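PDB 6QPA: sulfur oxygenase/reductase from Halothiobacillus neapolitanus, which probably catalyses the oxygen-dependent oxidation and disproportionation of elemental sulfur at a mononuclear iron site. Local coordinates for residues A[14-19]-A[109-114]; A[45-50]-A[300-305]; A[127-132]-A[307-312]. All blocks are in the same frame, centred on the assembly; numbering follows the deposited sequence.

Contact 1: A[14-19]-A[109-114]; sequences KIANKP and MVIEGP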
ATOM      1  N   LYS A  14       6.284  -5.932  47.737  1.00 30.58           N
ATOM      2  CA  LYS A  14       6.529  -5.329  46.431  1.00 28.35           C
ATOM      3  C   LYS A  14       6.081  -6.326  45.375  1.00 35.08           C
ATOM      4  O   LYS A  14       6.495  -7.489  45.399  1.00 37.11           O
ATOM      5  CB  LYS A  14       7.987  -4.917  46.257  1.00 38.48           C
ATOM      6  CG  LYS A  14       8.378  -3.753  47.172  1.00 46.17           C
ATOM      7  CD  LYS A  14       9.816  -3.333  46.960  1.00 62.95           C
ATOM      8  CE  LYS A  14      10.154  -2.092  47.777  1.00 73.39           C
ATOM      9  NZ  LYS A  14       9.299  -0.924  47.361  1.00 84.09           N
ATOM     10  N   ILE A  15       5.191  -5.885  44.490  1.00 30.32           N
ATOM     11  CA  ILE A  15       4.530  -6.778  43.566  1.00 30.92           C
ATOM     12  C   ILE A  15       4.804  -6.326  42.140  1.00 35.04           C
ATOM     13  O   ILE A  15       5.107  -5.155  41.867  1.00 35.27           O
ATOM     14  CB  ILE A  15       3.016  -6.858  43.841  1.00 40.07           C
ATOM     15  CG1 ILE A  15       2.343  -5.527  43.495  1.00 35.32           C
ATOM     16  CG2 ILE A  15       2.778  -7.199  45.332  1.00 28.84           C
ATOM     17  CD1 ILE A  15       0.884  -5.526  43.720  1.00 36.47           C
ATOM     18  N   ALA A  16       4.665  -7.282  41.222  1.00 28.09           N
ATOM     19  CA  ALA A  16       4.902  -7.025  39.812  1.00 29.18           C
ATOM     20  C   ALA A  16       3.861  -6.061  39.265  1.00 34.00           C
ATOM     21  O   ALA A  16       2.672  -6.178  39.547  1.00 35.13           O
ATOM     22  CB  ALA A  16       4.887  -8.337  39.017  1.00 31.18           C
ATOM     23  N   ASN A  17       4.324  -5.092  38.485  1.00 30.79           N
ATOM     24  CA  ASN A  17       3.455  -4.082  37.896  1.00 39.64           C
ATOM     25  C   ASN A  17       3.060  -4.558  36.500  1.00 38.13           C
ATOM     26  O   ASN A  17       3.682  -4.230  35.493  1.00 43.92           O
ATOM     27  CB  ASN A  17       4.164  -2.734  37.868  1.00 39.64           C
ATOM     28  CG  ASN A  17       3.294  -1.631  37.326  1.00 47.12           C
ATOM     29  OD1 ASN A  17       2.143  -1.862  36.962  1.00 43.15           O
ATOM     30  ND2 ASN A  17       3.829  -0.417  37.289  1.00 43.27           N
ATOM     31  N   LYS A  18       2.020  -5.380  36.455  1.00 41.30           N
ATOM     32  CA  LYS A  18       1.507  -5.912  35.201  1.00 49.43           C
ATOM     33  C   LYS A  18       0.046  -6.277  35.403  1.00 47.78           C
ATOM     34  O   LYS A  18      -0.398  -6.455  36.544  1.00 43.48           O
ATOM     35  CB  LYS A  18       2.353  -7.099  34.703  1.00 55.79           C
ATOM     36  CG  LYS A  18       2.488  -8.309  35.613  1.00 63.14           C
ATOM     37  CD  LYS A  18       3.502  -9.292  34.994  1.00 73.48           C
ATOM     38  CE  LYS A  18       3.605 -10.617  35.754  1.00 85.21           C
ATOM     39  NZ  LYS A  18       2.400 -11.505  35.618  1.00 93.07           N
ATOM     40  N   PRO A  19      -0.738  -6.357  34.319  1.00 55.41           N
ATOM     41  CA  PRO A  19      -2.194  -6.571  34.471  1.00 57.44           C
ATOM     42  C   PRO A  19      -2.589  -7.763  35.339  1.00 61.94           C
ATOM     43  O   PRO A  19      -3.589  -7.677  36.067  1.00 54.28           O
ATOM     44  CB  PRO A  19      -2.660  -6.738  33.019  1.00 55.37           C
ATOM     45  CG  PRO A  19      -1.696  -5.915  32.233  1.00 51.38           C
ATOM     46  CD  PRO A  19      -0.365  -6.082  32.920  1.00 55.35           C
ATOM     47  N   MET A 109       2.700 -13.035  42.193  1.00 42.91           N
ATOM     48  CA  MET A 109       2.984 -11.669  41.793  1.00 39.72           C
ATOM     49  C   MET A 109       3.944 -10.973  42.754  1.00 34.81           C
ATOM     50  O   MET A 109       4.246  -9.795  42.553  1.00 34.20           O
ATOM     51  CB  MET A 109       1.685 -10.861  41.686  1.00 41.82           C
ATOM     52  CG  MET A 109       1.115 -10.459  43.043  1.00 45.49           C
ATOM     53  SD  MET A 109      -0.386  -9.493  42.860  1.00 52.84           S
ATOM     54  CE  MET A 109      -0.863  -9.144  44.553  1.00 45.61           C
ATOM     55  N   VAL A 110       4.424 -11.662  43.794  1.00 35.60           N
ATOM     56  CA  VAL A 110       5.268 -11.060  44.825  1.00 32.28           C
ATOM     57  C   VAL A 110       6.732 -11.143  44.399  1.00 32.10           C
ATOM     58  O   VAL A 110       7.230 -12.207  44.011  1.00 34.45           O
ATOM     59  CB  VAL A 110       5.039 -11.738  46.192  1.00 39.59           C
ATOM     60  CG1 VAL A 110       6.078 -11.292  47.210  1.00 31.80           C
ATOM     61  CG2 VAL A 110       3.640 -11.411  46.708  1.00 38.37           C
ATOM     62  N   ILE A 111       7.410 -10.005  44.455  1.00 28.92           N
ATOM     63  CA  ILE A 111       8.832  -9.923  44.190  1.00 34.90           C
ATOM     64  C   ILE A 111       9.626  -9.730  45.474  1.00 35.04           C
ATOM     65  O   ILE A 111      10.771 -10.184  45.555  1.00 35.71           O
ATOM     66  CB  ILE A 111       9.112  -8.785  43.177  1.00 37.49           C
ATOM     67  CG1 ILE A 111       8.614  -9.200  41.782  1.00 35.16           C
ATOM     68  CG2 ILE A 111      10.595  -8.353  43.149  1.00 28.41           C
ATOM     69  CD1 ILE A 111       8.496  -8.071  40.811  1.00 28.06           C
ATOM     70  N   GLU A 112       9.040  -9.102  46.487  1.00 33.91           N
ATOM     71  CA  GLU A 112       9.694  -8.874  47.765  1.00 42.20           C
ATOM     72  C   GLU A 112       8.612  -8.828  48.839  1.00 42.79           C
ATOM     73  O   GLU A 112       7.489  -8.381  48.584  1.00 34.67           O
ATOM     74  CB  GLU A 112      10.508  -7.575  47.711  1.00 45.19           C
ATOM     75  CG  GLU A 112      11.554  -7.386  48.776  1.00 65.18           C
ATOM     76  CD  GLU A 112      12.406  -6.153  48.508  1.00 75.45           C
ATOM     77  OE1 GLU A 112      12.192  -5.473  47.468  1.00 68.61           O
ATOM     78  OE2 GLU A 112      13.283  -5.863  49.352  1.00 83.91           O
ATOM     79  N   GLY A 113       8.943  -9.317  50.033  1.00 40.68           N
ATOM     80  CA  GLY A 113       7.972  -9.381  51.107  1.00 35.72           C
ATOM     81  C   GLY A 113       7.232 -10.709  51.145  1.00 38.57           C
ATOM     82  O   GLY A 113       7.588 -11.648  50.433  1.00 45.42           O
ATOM     83  N   PRO A 114       6.165 -10.814  51.967  1.00 35.66           N
ATOM     84  CA  PRO A 114       5.638  -9.744  52.822  1.00 32.97           C
ATOM     85  C   PRO A 114       6.479  -9.572  54.083  1.00 38.65           C
ATOM     86  O   PRO A 114       7.156 -10.508  54.501  1.00 38.86           O
ATOM     87  CB  PRO A 114       4.234 -10.237  53.176  1.00 29.48           C
ATOM     88  CG  PRO A 114       4.416 -11.702  53.288  1.00 34.37           C
ATOM     89  CD  PRO A 114       5.423 -12.069  52.178  1.00 32.19           C
TER

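Contact 2: A[45-50]-A[300-305]; sequences FEQLLQ and SPMMEQ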
ATOM      1  N   PHE A  45      -9.122  -1.326  57.676  1.00 32.02           N
ATOM      2  CA  PHE A  45      -7.962  -1.582  56.838  1.00 32.14           C
ATOM      3  C   PHE A  45      -7.791  -0.479  55.798  1.00 36.74           C
ATOM      4  O   PHE A  45      -8.708   0.303  55.525  1.00 32.43           O
ATOM      5  CB  PHE A  45      -8.045  -2.969  56.171  1.00 36.42           C
ATOM      6  CG  PHE A  45      -9.068  -3.076  55.082  1.00 34.92           C
ATOM      7  CD1 PHE A  45      -8.758  -2.712  53.770  1.00 47.17           C
ATOM      8  CD2 PHE A  45     -10.340  -3.564  55.356  1.00 38.63           C
ATOM      9  CE1 PHE A  45      -9.713  -2.808  52.744  1.00 48.43           C
ATOM     10  CE2 PHE A  45     -11.310  -3.681  54.326  1.00 44.02           C
ATOM     11  CZ  PHE A  45     -10.992  -3.295  53.026  1.00 46.85           C
ATOM     12  N   GLU A  46      -6.580  -0.425  55.236  1.00 32.54           N
ATOM     13  CA  GLU A  46      -6.219   0.477  54.144  1.00 37.21           C
ATOM     14  C   GLU A  46      -5.402  -0.332  53.157  1.00 33.99           C
ATOM     15  O   GLU A  46      -4.386  -0.908  53.541  1.00 35.13           O
ATOM     16  CB  GLU A  46      -5.383   1.671  54.629  1.00 33.57           C
ATOM     17  CG  GLU A  46      -5.981   2.456  55.758  1.00 37.27           C
ATOM     18  CD  GLU A  46      -6.985   3.476  55.275  1.00 45.08           C
ATOM     19  OE1 GLU A  46      -7.093   3.643  54.052  1.00 45.38           O
ATOM     20  OE2 GLU A  46      -7.666   4.102  56.111  1.00 47.56           O
ATOM     21  N   GLN A  47      -5.854  -0.419  51.913  1.00 32.84           N
ATOM     22  CA  GLN A  47      -5.073  -1.051  50.858  1.00 32.89           C
ATOM     23  C   GLN A  47      -4.414   0.054  50.034  1.00 35.27           C
ATOM     24  O   GLN A  47      -5.095   0.823  49.340  1.00 33.29           O
ATOM     25  CB  GLN A  47      -5.931  -1.975  49.992  1.00 38.33           C
ATOM     26  CG  GLN A  47      -5.092  -2.851  49.043  1.00 54.80           C
ATOM     27  CD  GLN A  47      -5.930  -3.688  48.087  1.00 70.79           C
ATOM     28  OE1 GLN A  47      -6.835  -3.178  47.425  1.00 71.92           O
ATOM     29  NE2 GLN A  47      -5.622  -4.981  48.003  1.00 80.09           N
ATOM     30  N   LEU A  48      -3.092   0.159  50.138  1.00 26.54           N
ATOM     31  CA  LEU A  48      -2.348   1.242  49.514  1.00 28.44           C
ATOM     32  C   LEU A  48      -1.468   0.677  48.408  1.00 36.68           C
ATOM     33  O   LEU A  48      -0.677  -0.240  48.647  1.00 31.14           O
ATOM     34  CB  LEU A  48      -1.497   1.964  50.552  1.00 22.96           C
ATOM     35  CG  LEU A  48      -2.190   2.527  51.789  1.00 39.83           C
ATOM     36  CD1 LEU A  48      -1.154   3.146  52.732  1.00 37.35           C
ATOM     37  CD2 LEU A  48      -3.204   3.588  51.381  1.00 33.75           C
ATOM     38  N   LEU A  49      -1.606   1.219  47.203  1.00 32.29           N
ATOM     39  CA  LEU A  49      -0.778   0.839  46.068  1.00 24.20           C
ATOM     40  C   LEU A  49       0.166   1.988  45.736  1.00 26.20           C
ATOM     41  O   LEU A  49      -0.276   3.129  45.577  1.00 29.32           O
ATOM     42  CB  LEU A  49      -1.643   0.475  44.849  1.00 30.86           C
ATOM     43  CG  LEU A  49      -0.838  -0.057  43.660  1.00 38.63           C
ATOM     44  CD1 LEU A  49      -0.136  -1.358  44.058  1.00 41.57           C
ATOM     45  CD2 LEU A  49      -1.734  -0.279  42.435  1.00 39.28           C
ATOM     46  N   GLN A  50       1.461   1.708  45.642  1.00 31.76           N
ATOM     47  CA  GLN A  50       2.404   2.795  45.380  1.00 29.48           C
ATOM     48  C   GLN A  50       2.223   3.349  43.970  1.00 31.59           C
ATOM     49  O   GLN A  50       2.041   2.594  43.012  1.00 25.64           O
ATOM     50  CB  GLN A  50       3.845   2.335  45.567  1.00 25.40           C
ATOM     51  CG  GLN A  50       4.850   3.439  45.308  1.00 26.91           C
ATOM     52  CD  GLN A  50       6.267   2.958  45.520  1.00 36.02           C
ATOM     53  OE1 GLN A  50       6.526   1.757  45.572  1.00 29.73           O
ATOM     54  NE2 GLN A  50       7.186   3.886  45.644  1.00 25.52           N
ATOM     55  N   SER A 300      -1.858   5.364  46.334  1.00 27.59           N
ATOM     56  CA  SER A 300      -3.277   5.556  46.178  1.00 27.90           C
ATOM     57  C   SER A 300      -4.013   4.553  47.050  1.00 32.42           C
ATOM     58  O   SER A 300      -3.675   3.365  47.025  1.00 34.71           O
ATOM     59  CB  SER A 300      -3.694   5.377  44.724  1.00 34.98           C
ATOM     60  OG  SER A 300      -5.096   5.452  44.664  1.00 46.37           O
ATOM     61  N   PRO A 301      -4.960   4.979  47.872  1.00 32.68           N
ATOM     62  CA  PRO A 301      -5.758   4.003  48.625  1.00 35.65           C
ATOM     63  C   PRO A 301      -6.761   3.316  47.703  1.00 41.60           C
ATOM     64  O   PRO A 301      -7.689   3.950  47.198  1.00 38.78           O
ATOM     65  CB  PRO A 301      -6.448   4.862  49.696  1.00 36.36           C
ATOM     66  CG  PRO A 301      -6.543   6.220  49.080  1.00 42.70           C
ATOM     67  CD  PRO A 301      -5.320   6.369  48.200  1.00 33.77           C
ATOM     68  N   MET A 302      -6.549   2.030  47.429  1.00 42.15           N
ATOM     69  CA  MET A 302      -7.424   1.318  46.510  1.00 44.54           C
ATOM     70  C   MET A 302      -8.761   1.002  47.164  1.00 46.65           C
ATOM     71  O   MET A 302      -9.823   1.231  46.579  1.00 48.19           O
ATOM     72  CB  MET A 302      -6.758   0.026  46.039  1.00 42.14           C
ATOM     73  CG  MET A 302      -5.604   0.175  45.084  1.00 53.09           C
ATOM     74  SD  MET A 302      -5.742   1.646  44.006  0.53 52.14           S
ATOM     75  CE  MET A 302      -6.740   1.010  42.650  0.53 42.79           C
ATOM     76  N   MET A 303      -8.723   0.429  48.362  1.00 41.27           N
ATOM     77  CA  MET A 303      -9.910   0.020  49.095  1.00 42.54           C
ATOM     78  C   MET A 303      -9.688   0.462  50.521  1.00 37.20           C
ATOM     79  O   MET A 303      -8.551   0.460  50.992  1.00 34.30           O
ATOM     80  CB  MET A 303     -10.145  -1.503  49.060  1.00 47.44           C
ATOM     81  CG  MET A 303     -10.233  -2.101  47.665  1.00 73.96           C
ATOM     82  SD  MET A 303     -10.805  -3.817  47.672  1.00 97.31           S
ATOM     83  CE  MET A 303      -9.631  -4.576  46.536  1.00 98.94           C
ATOM     84  N   GLU A 304     -10.749   0.892  51.186  1.00 32.09           N
ATOM     85  CA  GLU A 304     -10.634   1.312  52.572  1.00 35.83           C
ATOM     86  C   GLU A 304     -11.872   0.871  53.317  1.00 33.51           C
ATOM     87  O   GLU A 304     -12.984   0.945  52.783  1.00 33.17           O
ATOM     88  CB  GLU A 304     -10.514   2.825  52.713  1.00 34.16           C
ATOM     89  CG  GLU A 304      -9.478   3.464  51.839  1.00 41.33           C
ATOM     90  CD  GLU A 304      -9.421   4.958  52.076  1.00 35.64           C
ATOM     91  OE1 GLU A 304     -10.045   5.695  51.281  1.00 28.95           O
ATOM     92  OE2 GLU A 304      -8.780   5.375  53.070  1.00 31.60           O
ATOM     93  N   GLN A 305     -11.678   0.386  54.535  1.00 34.52           N
ATOM     94  CA  GLN A 305     -12.777   0.303  55.494  1.00 40.19           C
ATOM     95  C   GLN A 305     -12.294   1.166  56.654  1.00 37.06           C
ATOM     96  O   GLN A 305     -11.429   0.762  57.447  1.00 33.17           O
ATOM     97  CB  GLN A 305     -13.166  -1.150  55.829  1.00 42.88           C
ATOM     98  CG  GLN A 305     -13.017  -1.660  57.250  1.00 63.58           C
ATOM     99  CD  GLN A 305     -14.024  -1.124  58.248  1.00 55.61           C
ATOM    100  OE1 GLN A 305     -14.325   0.075  58.297  1.00 48.23           O
ATOM    101  NE2 GLN A 305     -14.519  -2.020  59.092  1.00 54.46           N
TER

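Contact 3: A[127-132]-A[307-312]; sequences PQIMSM and LWRKHL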
ATOM      1  N   PRO A 127      -8.956  12.747  59.658  1.00 32.77           N
ATOM      2  CA  PRO A 127     -10.419  12.833  59.564  1.00 33.02           C
ATOM      3  C   PRO A 127     -11.042  11.516  59.113  1.00 31.67           C
ATOM      4  O   PRO A 127     -10.386  10.651  58.526  1.00 34.13           O
ATOM      5  CB  PRO A 127     -10.650  13.911  58.495  1.00 31.18           C
ATOM      6  CG  PRO A 127      -9.391  13.948  57.680  1.00 32.23           C
ATOM      7  CD  PRO A 127      -8.270  13.269  58.464  1.00 30.51           C
ATOM      8  N   GLN A 128     -12.347  11.398  59.371  1.00 32.83           N
ATOM      9  CA  GLN A 128     -13.148  10.304  58.815  1.00 43.28           C
ATOM     10  C   GLN A 128     -13.212  10.401  57.293  1.00 41.29           C
ATOM     11  O   GLN A 128     -13.254  11.492  56.714  1.00 34.74           O
ATOM     12  CB  GLN A 128     -14.572  10.325  59.398  1.00 48.54           C
ATOM     13  CG  GLN A 128     -14.629  10.087  60.910  1.00 75.26           C
ATOM     14  CD  GLN A 128     -16.049  10.165  61.489  1.00 86.05           C
ATOM     15  OE1 GLN A 128     -17.023  10.370  60.763  1.00 91.72           O
ATOM     16  NE2 GLN A 128     -16.151  10.068  62.813  1.00 85.47           N
ATOM     17  N   ILE A 129     -13.241   9.250  56.629  1.00 27.01           N
ATOM     18  CA  ILE A 129     -13.351   9.315  55.177  1.00 32.00           C
ATOM     19  C   ILE A 129     -14.817   9.490  54.786  1.00 34.46           C
ATOM     20  O   ILE A 129     -15.737   9.147  55.534  1.00 27.56           O
ATOM     21  CB  ILE A 129     -12.714   8.097  54.479  1.00 37.95           C
ATOM     22  CG1 ILE A 129     -13.408   6.803  54.860  1.00 33.38           C
ATOM     23  CG2 ILE A 129     -11.207   8.025  54.810  1.00 36.58           C
ATOM     24  CD1 ILE A 129     -12.875   5.625  54.048  1.00 36.12           C
ATOM     25  N   MET A 130     -15.044  10.099  53.630  1.00 30.35           N
ATOM     26  CA  MET A 130     -16.401  10.392  53.180  1.00 32.58           C
ATOM     27  C   MET A 130     -16.371  10.564  51.674  1.00 32.57           C
ATOM     28  O   MET A 130     -15.328  10.430  51.030  1.00 33.56           O
ATOM     29  CB  MET A 130     -16.967  11.646  53.853  1.00 25.26           C
ATOM     30  CG  MET A 130     -16.121  12.896  53.568  1.00 31.41           C
ATOM     31  SD  MET A 130     -16.736  14.404  54.369  1.00 36.85           S
ATOM     32  CE  MET A 130     -16.134  14.184  56.035  1.00 46.26           C
ATOM     33  N   SER A 131     -17.527  10.864  51.114  1.00 27.29           N
ATOM     34  CA  SER A 131     -17.591  11.178  49.702  1.00 30.36           C
ATOM     35  C   SER A 131     -18.187  12.570  49.526  1.00 25.79           C
ATOM     36  O   SER A 131     -18.673  13.185  50.484  1.00 26.34           O
ATOM     37  CB  SER A 131     -18.388  10.114  48.948  1.00 30.36           C
ATOM     38  OG  SER A 131     -19.764  10.316  49.178  1.00 34.95           O
ATOM     39  N   MET A 132     -18.120  13.059  48.281  1.00 29.66           N
ATOM     40  CA  MET A 132     -18.632  14.389  47.937  1.00 32.76           C
ATOM     41  C   MET A 132     -20.093  14.567  48.350  1.00 28.34           C
ATOM     42  O   MET A 132     -20.476  15.618  48.876  1.00 26.09           O
ATOM     43  CB  MET A 132     -18.494  14.640  46.430  1.00 38.58           C
ATOM     44  CG  MET A 132     -17.082  14.839  45.898  1.00 53.02           C
ATOM     45  SD  MET A 132     -16.342  16.421  46.384  1.00 79.99           S
ATOM     46  CE  MET A 132     -15.032  16.603  45.165  1.00 82.45           C
ATOM     47  N   LEU A 307     -13.660   2.756  59.369  1.00 32.51           N
ATOM     48  CA  LEU A 307     -14.303   3.032  60.653  1.00 47.31           C
ATOM     49  C   LEU A 307     -13.318   3.091  61.816  1.00 44.48           C
ATOM     50  O   LEU A 307     -13.622   3.705  62.842  1.00 37.77           O
ATOM     51  CB  LEU A 307     -15.420   2.033  60.931  1.00 50.57           C
ATOM     52  CG  LEU A 307     -16.671   2.570  60.214  1.00 56.06           C
ATOM     53  CD1 LEU A 307     -16.961   1.851  58.879  1.00 52.20           C
ATOM     54  CD2 LEU A 307     -17.893   2.661  61.134  1.00 51.63           C
ATOM     55  N   TRP A 308     -12.144   2.486  61.681  1.00 37.23           N
ATOM     56  CA  TRP A 308     -11.131   2.621  62.718  1.00 37.76           C
ATOM     57  C   TRP A 308     -10.752   4.080  62.968  1.00 43.31           C
ATOM     58  O   TRP A 308     -10.349   4.436  64.078  1.00 44.55           O
ATOM     59  CB  TRP A 308      -9.910   1.817  62.315  1.00 37.18           C
ATOM     60  CG  TRP A 308      -9.238   2.334  61.082  1.00 37.74           C
ATOM     61  CD1 TRP A 308      -9.550   2.046  59.788  1.00 39.35           C
ATOM     62  CD2 TRP A 308      -8.126   3.239  61.039  1.00 31.69           C
ATOM     63  NE1 TRP A 308      -8.691   2.711  58.938  1.00 35.88           N
ATOM     64  CE2 TRP A 308      -7.803   3.438  59.687  1.00 30.80           C
ATOM     65  CE3 TRP A 308      -7.358   3.875  62.018  1.00 38.86           C
ATOM     66  CZ2 TRP A 308      -6.760   4.267  59.288  1.00 40.17           C
ATOM     67  CZ3 TRP A 308      -6.325   4.692  61.623  1.00 30.77           C
ATOM     68  CH2 TRP A 308      -6.026   4.876  60.272  1.00 33.43           C
ATOM     69  N   ARG A 309     -10.846   4.936  61.947  1.00 34.51           N
ATOM     70  CA  ARG A 309     -10.493   6.337  62.145  1.00 39.59           C
ATOM     71  C   ARG A 309     -11.416   7.015  63.136  1.00 49.34           C
ATOM     72  O   ARG A 309     -10.991   7.940  63.835  1.00 46.06           O
ATOM     73  CB  ARG A 309     -10.555   7.102  60.838  1.00 34.64           C
ATOM     74  CG  ARG A 309      -9.696   6.566  59.750  1.00 42.20           C
ATOM     75  CD  ARG A 309     -10.036   7.301  58.442  1.00 46.21           C
ATOM     76  NE  ARG A 309      -8.918   7.089  57.567  1.00 48.91           N
ATOM     77  CZ  ARG A 309      -8.172   8.031  57.017  1.00 41.73           C
ATOM     78  NH1 ARG A 309      -8.436   9.336  57.167  1.00 36.10           N
ATOM     79  NH2 ARG A 309      -7.150   7.627  56.283  1.00 43.94           N
ATOM     80  N   LYS A 310     -12.672   6.562  63.216  1.00 55.04           N
ATOM     81  CA  LYS A 310     -13.674   7.233  64.032  1.00 61.21           C
ATOM     82  C   LYS A 310     -13.319   7.210  65.511  1.00 64.11           C
ATOM     83  O   LYS A 310     -13.768   8.089  66.254  1.00 76.51           O
ATOM     84  CB  LYS A 310     -15.057   6.603  63.814  1.00 64.44           C
ATOM     85  CG  LYS A 310     -15.688   6.887  62.448  1.00 74.22           C
ATOM     86  CD  LYS A 310     -17.236   6.836  62.467  1.00 76.69           C
ATOM     87  CE  LYS A 310     -17.838   7.089  61.055  1.00 76.71           C
ATOM     88  NZ  LYS A 310     -19.305   7.446  61.027  1.00 66.14           N
ATOM     89  N   HIS A 311     -12.517   6.250  65.958  1.00 64.15           N
ATOM     90  CA  HIS A 311     -12.070   6.202  67.347  1.00 78.39           C
ATOM     91  C   HIS A 311     -10.541   6.242  67.381  1.00 83.50           C
ATOM     92  O   HIS A 311      -9.872   5.231  67.599  1.00 89.86           O
ATOM     93  CB  HIS A 311     -12.638   4.978  68.088  1.00 93.62           C
ATOM     94  CG  HIS A 311     -12.779   3.753  67.240  1.00106.38           C
ATOM     95  ND1 HIS A 311     -11.731   2.888  67.001  1.00108.15           N
ATOM     96  CD2 HIS A 311     -13.853   3.230  66.602  1.00107.84           C
ATOM     97  CE1 HIS A 311     -12.151   1.894  66.238  1.00109.09           C
ATOM     98  NE2 HIS A 311     -13.434   2.077  65.982  1.00108.11           N
ATOM     99  N   LEU A 312      -9.999   7.435  67.166  1.00 76.93           N
ATOM    100  CA  LEU A 312      -8.605   7.760  67.410  1.00 73.08           C
ATOM    101  C   LEU A 312      -8.537   8.804  68.529  1.00 78.74           C
ATOM    102  O   LEU A 312      -9.529   9.072  69.212  1.00 76.39           O
ATOM    103  CB  LEU A 312      -7.931   8.263  66.130  1.00 61.01           C
ATOM    104  CG  LEU A 312      -7.551   7.210  65.097  1.00 55.93           C
ATOM    105  CD1 LEU A 312      -7.092   7.863  63.823  1.00 42.83           C
ATOM    106  CD2 LEU A 312      -6.464   6.314  65.663  1.00 59.26           C
TER

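Contact 1: A[14-19]-A[109-114]
The flat carboxylate of Glu112 lies beside the aliphatic part of Lys14, OE1 3.2 Å from Lys14 CD; the two side chains run alongside one another, but the ammonium bends off at chi4 and NZ stays 5.4 Å from OE1, too far for a salt bridge. The Lys14 carbonyl takes two donors, Ile111 N in its plane at 2.8 Å and Glu112 N tilted 17° from it. Lys14 N in turn sits above the plane of the Glu112 carbonyl, 2.9 Å from O. Two residues facing one make a classic beta bulge, placed where strand 7-15 pairs antiparallel with strand 110-125 in the main sheet of the alpha+beta barrel domain. Beyond it, Ala16 N donates to Met109 O. Ile15 suits the buried face it shares with Val110: with CG1 between backbone N and carbonyl carbon (chi1 69°), its CD1 comes 4.1 Å from Met109 CE, and both side chains also touch Met25 of helix 19-27. Small Ala16 lets Ile111 CD1 approach its CB to 4.0 Å, and both pack on Gly62 of a second subunit, whose Tyr295 OH is hydrogen-bonded to Ile111 O.

Contact 2: A[45-50]-A[300-305]
Phe45 and Gln305 cross at about a right angle, ring and amide planes 87° apart. With its CG between backbone N and carbonyl carbon (chi1 72°), the phenyl ring swings over the neighbouring strand, where Gln305 N lies 3.9 Å above its centre and Gln305 CB comes 3.5 Å from Phe45 CE2. Met303 CB meets the same ring at its edge, in plane. A flat apolar ring thus covers the backbone, while the amide of Gln305 leads off to Asp275 of a third subunit. The side chain of Phe45 is about 10 Å from that of Glu116, an iron ligand. Gln47 and Met303 run alongside, the methyl CE of Met303 3.2 Å from Gln47 OE1. On the other face Glu46 and Glu304 cross obliquely, their carboxylate planes 53° apart, with Glu46 OE1 only 2.6 Å from Glu304 OE2. Glu304 OE2 is also in a salt bridge with Arg158, which would probably lessen the repulsion, and Glu304 OE1 accepts from Ser156 N. Further along this face Leu48 CD2 packs 3.8 Å from Pro301 CA. Proline fits there because a non-hydrogen-bonded pair asks for no N-H toward this neighbour. Paired bonds join Leu49 with Ser300 and Phe45 with Gln305; between them Gln47 N donates to Met303 O and Gln47 O accepts from Met302 N at 2.7 Å, where strand 290-305 turns a corner. This is antiparallel pairing of strands 42-53 and 290-305 inside the curled sheet of the dimeric alpha+beta barrel superfamily.

Contact 3: A[127-132]-A[307-312]
Arg309 reaches across to Pro127 and Ile129, and its side chain can be followed outward atom by atom. The bond from CA to CB is directed toward 127-132. CG, anti to the carbonyl carbon (chi1 -57°), lies over the centre of the indole of Trp308, 3.6 Å above its plane, so the broad ring gives the aliphatic stem a flat bed. From there the chain runs extended to NE. CD passes 3.4 Å from Pro127 O and also approaches the CG2 methyl of Ile129. NE is 3.7 Å from Ile129 CG2, and it has a long, weak ion pair with Glu46 OE2. CZ has the same methyl over one face of the guanidinium, offset toward the rim, the two side chains crossing at about a right angle. At the tip NH1 donates to Pro127 O at 2.7 Å, with 161° at the hydrogen, the oxygen lying exactly in the guanidinium plane and the donor nearly along the C=O axis. NH2 turns to Glu258, with which it forms a salt bridge. Were Arg309 an alanine, Pro127 O would probably be left without this donor and Glu258 without its charged mate, and Ile129 CG2 would lose the flat group beneath it. Outside this buried grip, the amide of Gln128 crosses the extended chain of Lys310 at about a right angle, NE2 lying 3.2 Å from Lys310 CG. Long, flexible polar residues suit this solvent-facing margin, where Lys310 NZ passes on to Asn189 of a third subunit. The chemistry implies that a buried arginine, its charge probably balanced mainly by Glu258, with Glu46 more distant and Arg158 close by, joins the C-terminal tail to the backbone at Pro127 through a directional bond and a methyl laid on a guanidinium face.

Overall arrangement
Contacts 1 and 2 are buried pairings in one antiparallel sheet and touch where Lys14 NZ packs near Gln50; contact 3 is only partly buried and ties the tail after strand 290-305 to the chain leading into the short strand 129-130. Backbone bonds dominate the first two, with a bulge in contact 1 and a turned corner in contact 2, whereas contact 3 rests on side chains, chiefly Arg309 bonded to a backbone oxygen. Contacts 2 and 3 adjoin, their centres 14 Å apart: Trp308 packs against Phe45 and Glu46, and Ile129 against Glu304. Both also meet the third subunit, while contact 1, about 29 Å from contact 3 between centres, meets the second.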